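PDB 3NKL: UDP-D-quinovosamine 4-dehydrogenase from Vibrio fischeri, which is probably a membrane-bound oxidoreductase and lyase of the polysaccharide synthase family, represented here by one Rossmann-like domain of the longer protein. Local coordinates for residues K4-I9 / H30-I35; V69-P74 / V83-L88; V95-N100 / K115-D120. All blocks are in the same frame, centred on the assembly; numbering follows the deposited sequence. Where two conformers were deposited one is given.

Interaction 1. Residues K4-I9 / H30-I35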
ATOM      1  N   LYS B   4      14.020 -20.180  11.608  1.00 52.54           N
ATOM      2  CA  LYS B   4      13.560 -18.852  11.979  1.00 44.69           C
ATOM      3  C   LYS B   4      12.168 -18.866  12.605  1.00 40.48           C
ATOM      4  O   LYS B   4      11.380 -19.776  12.361  1.00 41.32           O
ATOM      5  CB  LYS B   4      13.586 -17.940  10.746  1.00 45.43           C
ATOM      6  CG  LYS B   4      14.913 -18.009   9.984  1.00 50.61           C
ATOM      7  CD  LYS B   4      15.037 -16.899   8.948  1.00 50.82           C
ATOM      8  CE  LYS B   4      14.175 -17.163   7.729  1.00 52.88           C
ATOM      9  NZ  LYS B   4      14.597 -16.321   6.562  1.00 44.67           N
ATOM     10  N   LYS B   5      11.862 -17.830  13.387  1.00 36.18           N
ATOM     11  CA  LYS B   5      10.532 -17.649  13.955  1.00 31.87           C
ATOM     12  C   LYS B   5       9.485 -17.403  12.865  1.00 28.73           C
ATOM     13  O   LYS B   5       9.635 -16.510  12.035  1.00 29.21           O
ATOM     14  CB  LYS B   5      10.545 -16.490  14.943  1.00 39.57           C
ATOM     15  CG  LYS B   5       9.533 -16.630  16.040  1.00 59.46           C
ATOM     16  CD  LYS B   5      10.087 -16.096  17.355  1.00 74.09           C
ATOM     17  CE  LYS B   5      10.207 -14.579  17.327  1.00 81.03           C
ATOM     18  NZ  LYS B   5      10.467 -14.010  18.682  1.00 82.72           N
ATOM     19  N   LYS B   6       8.421 -18.190  12.865  1.00 23.86           N
ATOM     20  CA  LYS B   6       7.409 -18.059  11.822  1.00 23.71           C
ATOM     21  C   LYS B   6       6.468 -16.883  12.087  1.00 23.18           C
ATOM     22  O   LYS B   6       5.987 -16.697  13.204  1.00 24.81           O
ATOM     23  CB  LYS B   6       6.621 -19.354  11.697  1.00 28.73           C
ATOM     24  CG  LYS B   6       7.505 -20.525  11.201  1.00 30.66           C
ATOM     25  CD  LYS B   6       6.665 -21.741  10.929  1.00 43.39           C
ATOM     26  CE  LYS B   6       7.536 -22.978  10.755  1.00 53.77           C
ATOM     27  NZ  LYS B   6       6.735 -24.213  11.008  1.00 63.44           N
ATOM     28  N   VAL B   7       6.216 -16.079  11.066  1.00 20.94           N
ATOM     29  CA  VAL B   7       5.302 -14.939  11.231  1.00 16.96           C
ATOM     30  C   VAL B   7       4.334 -14.840  10.073  1.00 21.80           C
ATOM     31  O   VAL B   7       4.585 -15.383   8.995  1.00 26.08           O
ATOM     32  CB  VAL B   7       6.054 -13.593  11.239  1.00 20.96           C
ATOM     33  CG1 VAL B   7       7.143 -13.573  12.312  1.00 20.29           C
ATOM     34  CG2 VAL B   7       6.650 -13.335   9.877  1.00 20.12           C
ATOM     35  N   LEU B   8       3.235 -14.117  10.284  1.00 17.84           N
ATOM     36  CA  LEU B   8       2.452 -13.612   9.176  1.00 19.72           C
ATOM     37  C   LEU B   8       2.785 -12.140   8.998  1.00 24.52           C
ATOM     38  O   LEU B   8       3.092 -11.437   9.975  1.00 18.40           O
ATOM     39  CB  LEU B   8       0.949 -13.724   9.441  1.00 16.42           C
ATOM     40  CG  LEU B   8       0.386 -15.113   9.750  1.00 26.46           C
ATOM     41  CD1 LEU B   8      -1.079 -14.987  10.130  1.00 21.07           C
ATOM     42  CD2 LEU B   8       0.555 -16.013   8.530  1.00 25.23           C
ATOM     43  N   ILE B   9       2.699 -11.672   7.758  1.00 16.34           N
ATOM     44  CA  ILE B   9       2.844 -10.237   7.483  1.00 14.28           C
ATOM     45  C   ILE B   9       1.488  -9.700   7.083  1.00 19.22           C
ATOM     46  O   ILE B   9       0.875 -10.182   6.124  1.00 20.91           O
ATOM     47  CB  ILE B   9       3.840  -9.964   6.346  1.00 16.88           C
ATOM     48  CG1 ILE B   9       5.247 -10.399   6.774  1.00 19.60           C
ATOM     49  CG2 ILE B   9       3.778  -8.471   5.909  1.00 14.34           C
ATOM     50  CD1 ILE B   9       6.290 -10.252   5.685  1.00 20.79           C
ATOM     51  N   HIS B  30      10.628 -15.896   9.516  1.00 28.30           N
ATOM     52  CA  HIS B  30      10.251 -16.456   8.233  1.00 30.72           C
ATOM     53  C   HIS B  30       8.786 -16.155   7.931  1.00 26.91           C
ATOM     54  O   HIS B  30       7.885 -16.630   8.635  1.00 26.25           O
ATOM     55  CB  HIS B  30      10.504 -17.964   8.201  1.00 34.81           C
ATOM     56  CG  HIS B  30       9.934 -18.638   6.993  1.00 40.72           C
ATOM     57  ND1 HIS B  30      10.410 -18.410   5.720  1.00 40.64           N
ATOM     58  CD2 HIS B  30       8.917 -19.524   6.861  1.00 46.88           C
ATOM     59  CE1 HIS B  30       9.713 -19.125   4.855  1.00 45.06           C
ATOM     60  NE2 HIS B  30       8.801 -19.812   5.521  1.00 47.13           N
ATOM     61  N   PRO B  31       8.532 -15.352   6.887  1.00 27.86           N
ATOM     62  CA  PRO B  31       7.130 -15.045   6.609  1.00 25.43           C
ATOM     63  C   PRO B  31       6.446 -16.263   5.988  1.00 32.46           C
ATOM     64  O   PRO B  31       6.880 -16.740   4.947  1.00 33.48           O
ATOM     65  CB  PRO B  31       7.215 -13.870   5.615  1.00 23.71           C
ATOM     66  CG  PRO B  31       8.550 -13.992   4.981  1.00 27.77           C
ATOM     67  CD  PRO B  31       9.461 -14.699   5.943  1.00 26.81           C
ATOM     68  N   ILE B  32       5.407 -16.767   6.646  1.00 24.53           N
ATOM     69  CA  ILE B  32       4.673 -17.944   6.183  1.00 27.54           C
ATOM     70  C   ILE B  32       3.657 -17.598   5.107  1.00 33.88           C
ATOM     71  O   ILE B  32       3.458 -18.351   4.149  1.00 28.24           O
ATOM     72  CB  ILE B  32       3.900 -18.575   7.357  1.00 36.79           C
ATOM     73  CG1 ILE B  32       4.880 -19.088   8.409  1.00 40.09           C
ATOM     74  CG2 ILE B  32       2.987 -19.682   6.870  1.00 45.40           C
ATOM     75  CD1 ILE B  32       5.905 -20.023   7.860  1.00 56.05           C
ATOM     76  N   ALA B  33       3.005 -16.455   5.286  1.00 23.20           N
ATOM     77  CA  ALA B  33       1.931 -16.012   4.398  1.00 26.11           C
ATOM     78  C   ALA B  33       1.688 -14.549   4.682  1.00 24.36           C
ATOM     79  O   ALA B  33       2.156 -14.036   5.714  1.00 21.90           O
ATOM     80  CB  ALA B  33       0.666 -16.805   4.674  1.00 24.45           C
ATOM     81  N   PHE B  34       0.958 -13.886   3.780  1.00 23.59           N
ATOM     82  CA  PHE B  34       0.487 -12.529   3.983  1.00 20.23           C
ATOM     83  C   PHE B  34      -0.978 -12.541   4.378  1.00 23.24           C
ATOM     84  O   PHE B  34      -1.730 -13.424   3.977  1.00 23.95           O
ATOM     85  CB  PHE B  34       0.571 -11.710   2.676  1.00 19.16           C
ATOM     86  CG  PHE B  34       1.966 -11.413   2.224  1.00 24.69           C
ATOM     87  CD1 PHE B  34       2.576 -12.191   1.253  1.00 32.34           C
ATOM     88  CD2 PHE B  34       2.665 -10.336   2.755  1.00 23.63           C
ATOM     89  CE1 PHE B  34       3.858 -11.899   0.822  1.00 37.84           C
ATOM     90  CE2 PHE B  34       3.951 -10.039   2.332  1.00 23.69           C
ATOM     91  CZ  PHE B  34       4.546 -10.812   1.366  1.00 30.97           C
ATOM     92  N   ILE B  35      -1.384 -11.537   5.140  1.00 19.92           N
ATOM     93  CA  ILE B  35      -2.790 -11.231   5.327  1.00 18.28           C
ATOM     94  C   ILE B  35      -3.049  -9.878   4.649  1.00 22.28           C
ATOM     95  O   ILE B  35      -2.232  -8.963   4.770  1.00 23.96           O
ATOM     96  CB  ILE B  35      -3.140 -11.123   6.816  1.00 18.03           C
ATOM     97  CG1 ILE B  35      -2.840 -12.446   7.527  1.00 19.90           C
ATOM     98  CG2 ILE B  35      -4.622 -10.767   7.005  1.00 20.90           C
ATOM     99  CD1 ILE B  35      -3.822 -13.556   7.164  1.00 25.98           C
TER
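Ile9 packs against both Pro31 and Phe34 where two neighbouring parallel strands, the first and second of a Rossmann-type beta-alpha-beta unit, lie side by side. This is the tight end. The ethyl branch of Ile9 runs alongside the proline ring, CD1 lying 3.7 Å from Pro31 CB, while its CB and CG2 rest against the Phe34 ring, with Ile9 CG2 3.8 Å from Phe34 CD2. With chi1 at -65°, Ile9 CG1 stands beside its own backbone N and CG2 beside its carbonyl carbon, which turns one branch to each neighbour. Ala20 and Leu23 of helix 14-25, the connection between the strands, close over Ile9. On the other face of the sheet, Leu8 sets CD2 3.9 Å from Ala33 CB and sends CD1 to Ile35 CG1, and helix 57-64 covers this patch through Leu57.

The backbone pairing is interrupted by a beta bulge. Ile32, with psi at -39°, is an extra residue in the second strand: its N bonds to Val7 O at 2.8 Å in a nearly straight line (176° at the hydrogen), yet the next bond from the first strand, Ile9 N, goes to Ala33 O.

Toward the N-terminal ends the contact opens to solvent. Here the lysines use their methylenes: the extended Lys6 chain passes over the tip of Ile32, CD being 3.6 Å from Ile32 CD1, before its ammonium end leads away. Lys4 crosses His30 at about a right angle, its chain bent at chi3, with CE 3.8 Å from His30 CB. That bend goes with a hydrogen bond from Lys4 NZ to the backbone O of Gly26, just past helix 14-25.

Interaction 2. Residues V69-P74 / V83-L88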
ATOM      1  N   VAL B  69       2.919 -11.446  14.673  1.00 14.63           N
ATOM      2  CA  VAL B  69       2.422 -10.940  13.406  1.00 15.94           C
ATOM      3  C   VAL B  69       3.034  -9.565  13.176  1.00 18.43           C
ATOM      4  O   VAL B  69       3.098  -8.747  14.094  1.00 18.71           O
ATOM      5  CB  VAL B  69       0.868 -10.906  13.377  1.00 14.95           C
ATOM      6  CG1 VAL B  69       0.352 -10.135  12.146  1.00 12.96           C
ATOM      7  CG2 VAL B  69       0.311 -12.352  13.416  1.00 18.07           C
ATOM      8  N   LEU B  70       3.532  -9.334  11.966  1.00 11.82           N
ATOM      9  CA  LEU B  70       4.197  -8.080  11.627  1.00 15.67           C
ATOM     10  C   LEU B  70       3.290  -7.213  10.759  1.00 16.56           C
ATOM     11  O   LEU B  70       2.779  -7.669   9.738  1.00 20.71           O
ATOM     12  CB  LEU B  70       5.491  -8.374  10.864  1.00 14.83           C
ATOM     13  CG  LEU B  70       6.450  -9.392  11.495  1.00 20.75           C
ATOM     14  CD1 LEU B  70       7.714  -9.457  10.634  1.00 19.75           C
ATOM     15  CD2 LEU B  70       6.784  -9.009  12.914  1.00 18.52           C
ATOM     16  N   LEU B  71       3.116  -5.956  11.140  1.00 16.98           N
ATOM     17  CA  LEU B  71       2.247  -5.055  10.378  1.00 15.52           C
ATOM     18  C   LEU B  71       3.055  -4.277   9.354  1.00 20.22           C
ATOM     19  O   LEU B  71       4.026  -3.611   9.704  1.00 16.49           O
ATOM     20  CB  LEU B  71       1.551  -4.062  11.298  1.00 10.24           C
ATOM     21  CG  LEU B  71       0.672  -4.670  12.394  1.00 19.73           C
ATOM     22  CD1 LEU B  71      -0.002  -3.561  13.166  1.00 17.59           C
ATOM     23  CD2 LEU B  71      -0.375  -5.594  11.799  1.00 18.43           C
ATOM     24  N   ALA B  72       2.653  -4.373   8.094  1.00 12.24           N
ATOM     25  CA  ALA B  72       3.269  -3.603   7.032  1.00 17.88           C
ATOM     26  C   ALA B  72       2.143  -2.893   6.278  1.00 17.74           C
ATOM     27  O   ALA B  72       1.926  -3.127   5.083  1.00 17.35           O
ATOM     28  CB  ALA B  72       4.075  -4.521   6.101  1.00 19.05           C
ATOM     29  N   VAL B  73       1.415  -2.043   7.007  1.00 16.21           N
ATOM     30  CA  VAL B  73       0.312  -1.269   6.444  1.00 14.52           C
ATOM     31  C   VAL B  73       0.459   0.222   6.753  1.00 13.41           C
ATOM     32  O   VAL B  73      -0.407   0.825   7.387  1.00 14.01           O
ATOM     33  CB  VAL B  73      -1.049  -1.756   6.972  1.00 19.64           C
ATOM     34  CG1 VAL B  73      -1.422  -3.088   6.309  1.00 21.85           C
ATOM     35  CG2 VAL B  73      -1.035  -1.870   8.513  1.00 18.75           C
ATOM     36  N   PRO B  74       1.559   0.820   6.288  1.00 16.74           N
ATOM     37  CA  PRO B  74       1.812   2.248   6.534  1.00 15.86           C
ATOM     38  C   PRO B  74       0.721   3.141   5.901  1.00 17.74           C
ATOM     39  O   PRO B  74       0.550   4.293   6.308  1.00 19.72           O
ATOM     40  CB  PRO B  74       3.178   2.488   5.866  1.00 16.13           C
ATOM     41  CG  PRO B  74       3.323   1.380   4.850  1.00 16.14           C
ATOM     42  CD  PRO B  74       2.657   0.179   5.540  1.00 14.47           C
ATOM     43  N   VAL B  83      -7.963  -0.975  14.527  1.00 19.36           N
ATOM     44  CA  VAL B  83      -8.879  -2.086  14.278  1.00 21.74           C
ATOM     45  C   VAL B  83      -8.081  -3.366  14.045  1.00 24.33           C
ATOM     46  O   VAL B  83      -8.341  -4.416  14.651  1.00 16.36           O
ATOM     47  CB  VAL B  83      -9.759  -1.812  13.050  1.00 25.19           C
ATOM     48  CG1 VAL B  83     -10.422  -3.094  12.581  1.00 30.85           C
ATOM     49  CG2 VAL B  83     -10.790  -0.738  13.373  1.00 31.32           C
ATOM     50  N   ILE B  84      -7.090  -3.268  13.165  1.00 18.60           N
ATOM     51  CA  ILE B  84      -6.217  -4.398  12.866  1.00 21.74           C
ATOM     52  C   ILE B  84      -5.473  -4.892  14.120  1.00 20.97           C
ATOM     53  O   ILE B  84      -5.441  -6.095  14.415  1.00 17.24           O
ATOM     54  CB  ILE B  84      -5.222  -4.020  11.756  1.00 16.65           C
ATOM     55  CG1 ILE B  84      -5.972  -3.867  10.411  1.00 18.99           C
ATOM     56  CG2 ILE B  84      -4.077  -5.057  11.675  1.00 16.39           C
ATOM     57  CD1 ILE B  84      -5.088  -3.329   9.294  1.00 22.45           C
ATOM     58  N   ILE B  85      -4.902  -3.963  14.870  1.00 16.54           N
ATOM     59  CA  ILE B  85      -4.079  -4.339  16.023  1.00 15.09           C
ATOM     60  C   ILE B  85      -4.934  -5.038  17.061  1.00 20.65           C
ATOM     61  O   ILE B  85      -4.536  -6.060  17.619  1.00 19.19           O
ATOM     62  CB  ILE B  85      -3.400  -3.116  16.677  1.00 14.62           C
ATOM     63  CG1 ILE B  85      -2.263  -2.585  15.787  1.00 12.30           C
ATOM     64  CG2 ILE B  85      -2.837  -3.486  18.056  1.00 19.85           C
ATOM     65  CD1 ILE B  85      -1.850  -1.120  16.103  1.00 17.91           C
ATOM     66  N   GLU B  86      -6.117  -4.506  17.322  1.00 21.22           N
ATOM     67  CA  GLU B  86      -6.983  -5.129  18.321  1.00 30.11           C
ATOM     68  C   GLU B  86      -7.459  -6.514  17.886  1.00 26.45           C
ATOM     69  O   GLU B  86      -7.574  -7.425  18.714  1.00 24.17           O
ATOM     70  CB  GLU B  86      -8.160  -4.205  18.674  1.00 28.73           C
ATOM     71  CG  GLU B  86      -7.675  -2.907  19.334  1.00 31.96           C
ATOM     72  CD  GLU B  86      -8.802  -2.016  19.846  1.00 40.59           C
ATOM     73  OE1 GLU B  86      -9.735  -2.520  20.516  1.00 36.01           O
ATOM     74  OE2 GLU B  86      -8.742  -0.797  19.591  1.00 39.75           O
ATOM     75  N   SER B  87      -7.717  -6.678  16.593  1.00 20.41           N
ATOM     76  CA  SER B  87      -8.098  -7.981  16.049  1.00 24.58           C
ATOM     77  C   SER B  87      -6.999  -9.017  16.300  1.00 23.11           C
ATOM     78  O   SER B  87      -7.279 -10.174  16.601  1.00 21.86           O
ATOM     79  CB  SER B  87      -8.444  -7.879  14.551  1.00 25.63           C
ATOM     80  OG  SER B  87      -7.290  -7.925  13.705  1.00 25.79           O
ATOM     81  N   LEU B  88      -5.744  -8.595  16.205  1.00 15.63           N
ATOM     82  CA  LEU B  88      -4.621  -9.500  16.466  1.00 18.24           C
ATOM     83  C   LEU B  88      -4.382  -9.746  17.957  1.00 20.24           C
ATOM     84  O   LEU B  88      -4.038 -10.863  18.379  1.00 19.43           O
ATOM     85  CB  LEU B  88      -3.337  -8.949  15.815  1.00 16.97           C
ATOM     86  CG  LEU B  88      -3.453  -8.807  14.291  1.00 19.09           C
ATOM     87  CD1 LEU B  88      -2.312  -7.952  13.753  1.00 14.85           C
ATOM     88  CD2 LEU B  88      -3.403 -10.215  13.649  1.00 19.15           C
TER
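Val69 meets Leu88 at the start of a contact between a sheet strand and the helix that packs on it, within the beta-alpha-beta crossover formed by strand 68-71, helix 78-89 and strand 94-97 of this Rossmann-like domain. Strand and helix run almost exactly antiparallel (177°), their axes 10.7 Å apart, and apolar side chains alone bridge the gap. Val69 crosses Leu88 at about a right angle. Val69 CG1, swung to the far side of CB from the backbone N (chi1 170°), sits 3.8 Å from Leu88 CD1 and a little farther from the other leucine methyl.

Leu70 turns to the opposite face of the sheet, where Leu19 and Leu23 of helix 14-25 receive it. Leu71 comes back to the helix and does most of the work, each methyl having its own neighbours. Leu71 CD2 rests on the pair formed by Leu88 CD1 (3.6 Å) and Ile84 CG2 (3.7 Å), both side chains running past Leu71 in the direction opposite to its own. Leu71 CD1 meets Ile85 CG1 crosswise, also at 3.6 Å.

Beyond the strand, Val73 gives a looser end to the contact, its CG2 only brushing Ile84 CD1. This valine lies near a bound glycerol, probably from the crystallisation liquor, and touches the glycine-rich turn after strand 5-10, which resembles a Rossmann GxGxxG motif.

Behind the packing surface the helix turn has its own polar link. Ile84 O receives two donors, Leu88 N in the normal helical bond and Ser87 OG at 2.7 Å.

Interaction 3. Residues V95-N100 / K115-D120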
ATOM      1  N   VAL B  95       2.485  -8.263  18.466  1.00 13.19           N
ATOM      2  CA  VAL B  95       2.283  -7.485  17.229  1.00 17.08           C
ATOM      3  C   VAL B  95       3.403  -6.458  17.090  1.00 22.09           C
ATOM      4  O   VAL B  95       3.619  -5.653  18.012  1.00 16.62           O
ATOM      5  CB  VAL B  95       0.903  -6.787  17.214  1.00 13.84           C
ATOM      6  CG1 VAL B  95       0.737  -5.969  15.940  1.00 14.24           C
ATOM      7  CG2 VAL B  95      -0.226  -7.816  17.322  1.00 15.92           C
ATOM      8  N   LEU B  96       4.126  -6.507  15.965  1.00 15.28           N
ATOM      9  CA  LEU B  96       5.213  -5.564  15.704  1.00 13.01           C
ATOM     10  C   LEU B  96       4.863  -4.831  14.432  1.00 14.56           C
ATOM     11  O   LEU B  96       4.109  -5.344  13.616  1.00 17.18           O
ATOM     12  CB  LEU B  96       6.553  -6.269  15.489  1.00 14.30           C
ATOM     13  CG  LEU B  96       6.931  -7.373  16.475  1.00 16.69           C
ATOM     14  CD1 LEU B  96       8.292  -7.993  16.094  1.00 25.49           C
ATOM     15  CD2 LEU B  96       6.990  -6.765  17.848  1.00 20.25           C
ATOM     16  N   THR B  97       5.415  -3.633  14.261  1.00 13.32           N
ATOM     17  CA  THR B  97       5.084  -2.821  13.089  1.00 13.86           C
ATOM     18  C   THR B  97       6.315  -2.183  12.457  1.00 14.10           C
ATOM     19  O   THR B  97       7.264  -1.807  13.158  1.00 15.06           O
ATOM     20  CB  THR B  97       4.067  -1.685  13.427  1.00 20.09           C
ATOM     21  OG1 THR B  97       3.794  -0.908  12.243  1.00 15.61           O
ATOM     22  CG2 THR B  97       4.614  -0.756  14.500  1.00 14.91           C
ATOM     23  N   ILE B  98       6.289  -2.034  11.134  1.00 13.68           N
ATOM     24  CA  ILE B  98       7.324  -1.247  10.460  1.00 15.35           C
ATOM     25  C   ILE B  98       7.038   0.236  10.746  1.00 14.27           C
ATOM     26  O   ILE B  98       5.975   0.562  11.283  1.00 16.13           O
ATOM     27  CB  ILE B  98       7.328  -1.525   8.944  1.00 13.59           C
ATOM     28  CG1 ILE B  98       6.095  -0.918   8.260  1.00 15.96           C
ATOM     29  CG2 ILE B  98       7.414  -3.054   8.666  1.00 13.30           C
ATOM     30  CD1 ILE B  98       6.179  -1.038   6.707  1.00 19.31           C
ATOM     31  N   PRO B  99       7.967   1.139  10.374  1.00 14.40           N
ATOM     32  CA  PRO B  99       7.761   2.574  10.620  1.00 16.89           C
ATOM     33  C   PRO B  99       6.517   3.180   9.968  1.00 17.80           C
ATOM     34  O   PRO B  99       5.930   2.594   9.067  1.00 15.72           O
ATOM     35  CB  PRO B  99       9.028   3.231  10.005  1.00 12.65           C
ATOM     36  CG  PRO B  99      10.078   2.131  10.155  1.00 19.44           C
ATOM     37  CD  PRO B  99       9.312   0.861   9.829  1.00 15.69           C
ATOM     38  N   ASN B 100       6.143   4.365  10.432  1.00 16.06           N
ATOM     39  CA  ASN B 100       5.088   5.150   9.800  1.00 18.58           C
ATOM     40  C   ASN B 100       5.522   5.640   8.426  1.00 20.99           C
ATOM     41  O   ASN B 100       6.716   5.783   8.136  1.00 16.07           O
ATOM     42  CB  ASN B 100       4.706   6.344  10.674  1.00 16.98           C
ATOM     43  CG  ASN B 100       4.114   5.910  11.994  1.00 24.71           C
ATOM     44  OD1 ASN B 100       3.393   4.908  12.052  1.00 18.00           O
ATOM     45  ND2 ASN B 100       4.427   6.643  13.067  1.00 22.65           N
ATOM     46  N   LYS B 115       8.958  -2.348  15.490  1.00 16.59           N
ATOM     47  CA  LYS B 115       8.696  -1.891  16.849  1.00 18.95           C
ATOM     48  C   LYS B 115       7.465  -2.580  17.427  1.00 17.17           C
ATOM     49  O   LYS B 115       6.472  -2.768  16.726  1.00 15.89           O
ATOM     50  CB  LYS B 115       8.433  -0.387  16.788  1.00 20.10           C
ATOM     51  CG  LYS B 115       8.163   0.271  18.130  1.00 21.05           C
ATOM     52  CD  LYS B 115       8.189   1.781  17.900  1.00 34.80           C
ATOM     53  CE  LYS B 115       6.961   2.437  18.442  1.00 45.68           C
ATOM     54  NZ  LYS B 115       7.126   2.621  19.903  1.00 53.59           N
ATOM     55  N   GLU B 116       7.516  -2.935  18.707  0.61 15.84           N
ATOM     56  CA  GLU B 116       6.336  -3.504  19.375  0.61 18.03           C
ATOM     57  C   GLU B 116       5.232  -2.439  19.421  0.61 22.06           C
ATOM     58  O   GLU B 116       5.513  -1.286  19.733  0.61 22.66           O
ATOM     59  CB  GLU B 116       6.711  -4.012  20.780  0.61 24.66           C
ATOM     60  CG  GLU B 116       7.850  -5.039  20.751  0.61 21.51           C
ATOM     61  CD  GLU B 116       8.305  -5.548  22.124  0.61 35.41           C
ATOM     62  OE1 GLU B 116       9.002  -6.590  22.145  0.61 37.63           O
ATOM     63  OE2 GLU B 116       7.997  -4.918  23.164  0.61 27.95           O
ATOM     64  N   VAL B 117       3.989  -2.789  19.077  1.00 16.46           N
ATOM     65  CA  VAL B 117       2.915  -1.792  19.153  1.00 21.28           C
ATOM     66  C   VAL B 117       2.688  -1.350  20.604  1.00 27.09           C
ATOM     67  O   VAL B 117       2.999  -2.097  21.534  1.00 22.55           O
ATOM     68  CB  VAL B 117       1.589  -2.260  18.518  1.00 24.63           C
ATOM     69  CG1 VAL B 117       1.818  -2.604  17.042  1.00 25.78           C
ATOM     70  CG2 VAL B 117       1.004  -3.422  19.289  1.00 28.19           C
ATOM     71  N   SER B 118       2.167  -0.144  20.822  1.00 25.01           N
ATOM     72  CA  SER B 118       1.953   0.283  22.219  1.00 25.54           C
ATOM     73  C   SER B 118       0.916  -0.599  22.902  1.00 30.70           C
ATOM     74  O   SER B 118       0.014  -1.136  22.249  1.00 28.30           O
ATOM     75  CB  SER B 118       1.545   1.759  22.316  1.00 34.87           C
ATOM     76  OG  SER B 118       0.273   1.986  21.729  1.00 32.74           O
ATOM     77  N   ILE B 119       1.058  -0.752  24.218  1.00 30.96           N
ATOM     78  CA  ILE B 119       0.071  -1.451  25.024  1.00 30.95           C
ATOM     79  C   ILE B 119      -1.286  -0.738  24.954  1.00 32.31           C
ATOM     80  O   ILE B 119      -2.332  -1.382  25.000  1.00 27.83           O
ATOM     81  CB  ILE B 119       0.510  -1.532  26.487  1.00 35.31           C
ATOM     82  CG1 ILE B 119      -0.450  -2.411  27.277  1.00 34.44           C
ATOM     83  CG2 ILE B 119       0.602  -0.130  27.105  1.00 46.53           C
ATOM     84  CD1 ILE B 119      -0.197  -3.874  27.079  1.00 45.39           C
ATOM     85  N   ASP B 120      -1.261   0.590  24.851  1.00 27.74           N
ATOM     86  CA  ASP B 120      -2.484   1.358  24.653  1.00 33.80           C
ATOM     87  C   ASP B 120      -3.208   0.895  23.391  1.00 32.90           C
ATOM     88  O   ASP B 120      -4.411   0.634  23.419  1.00 33.88           O
ATOM     89  CB  ASP B 120      -2.180   2.851  24.542  1.00 42.91           C
ATOM     90  CG  ASP B 120      -1.887   3.487  25.891  1.00 58.97           C
ATOM     91  OD1 ASP B 120      -2.309   2.929  26.928  1.00 52.07           O
ATOM     92  OD2 ASP B 120      -1.238   4.554  25.908  1.00 75.09           O
TER
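The flat groups joining Val95 and Thr97 to Lys115 and Val117 are peptides, meeting along their N-H and C=O edges in a short antiparallel pairing that adds strand 115-116 to the border of the Rossmann-like sheet. Thr97 and Lys115 form the hydrogen-bonded pair: Thr97 N reaches Lys115 O at 2.8 Å, and Lys115 N returns to Thr97 O at 2.9 Å. A third bond, from Val117 N to Val95 O at 3.1 Å, is nearly straight (173°). In all three the donor lies about 20° off the acceptor's carbonyl plane.

One face of this peptide layer carries the non-hydrogen-bonded pair Leu96 and Glu116, side by side and pointing the same way; Leu96 CD2 touches the glutamate chain, though Glu116 has two conformers and the detail is doubtful. On the other face Val95 and Val117 meet CG1 to CG1 at 3.7 Å, and helix 78-89 packs against them, Leu88 on Val95 and Ile85 on Val117. The chain of Lys115 begins on that side too, but its end leads away.

Thr97 shares this face. Thr97 CG2, staggered between its own N and carbonyl carbon, lies 3.5 Å from Lys115 O. The hydroxyl is thereby turned away from the backbone N (chi1 179°), where Lys81 NZ bonds to it, and Thr97 OG1 donates to a lone pair of Ile98 O at 2.8 Å.

Overall arrangement
All three contacts reach one sheet, but they are buried to different degrees. Interaction 2 is the buried one and purely apolar, a helix laid on a central strand. Interactions 1 and 3 are strand pairings, each with a buried part and a solvent side: the first joins parallel strands, while the third attaches a short antiparallel strand at the edge. Strand 68-71 stands between them. Leu70 N probably bonds to Leu8 O of interaction 1, and Leu71 N to Leu96 O of interaction 3. Helix 78-89 packs on side chains of both interactions 2 and 3, whereas interactions 1 and 3 do not touch, their nearest atoms being about 7 Å apart.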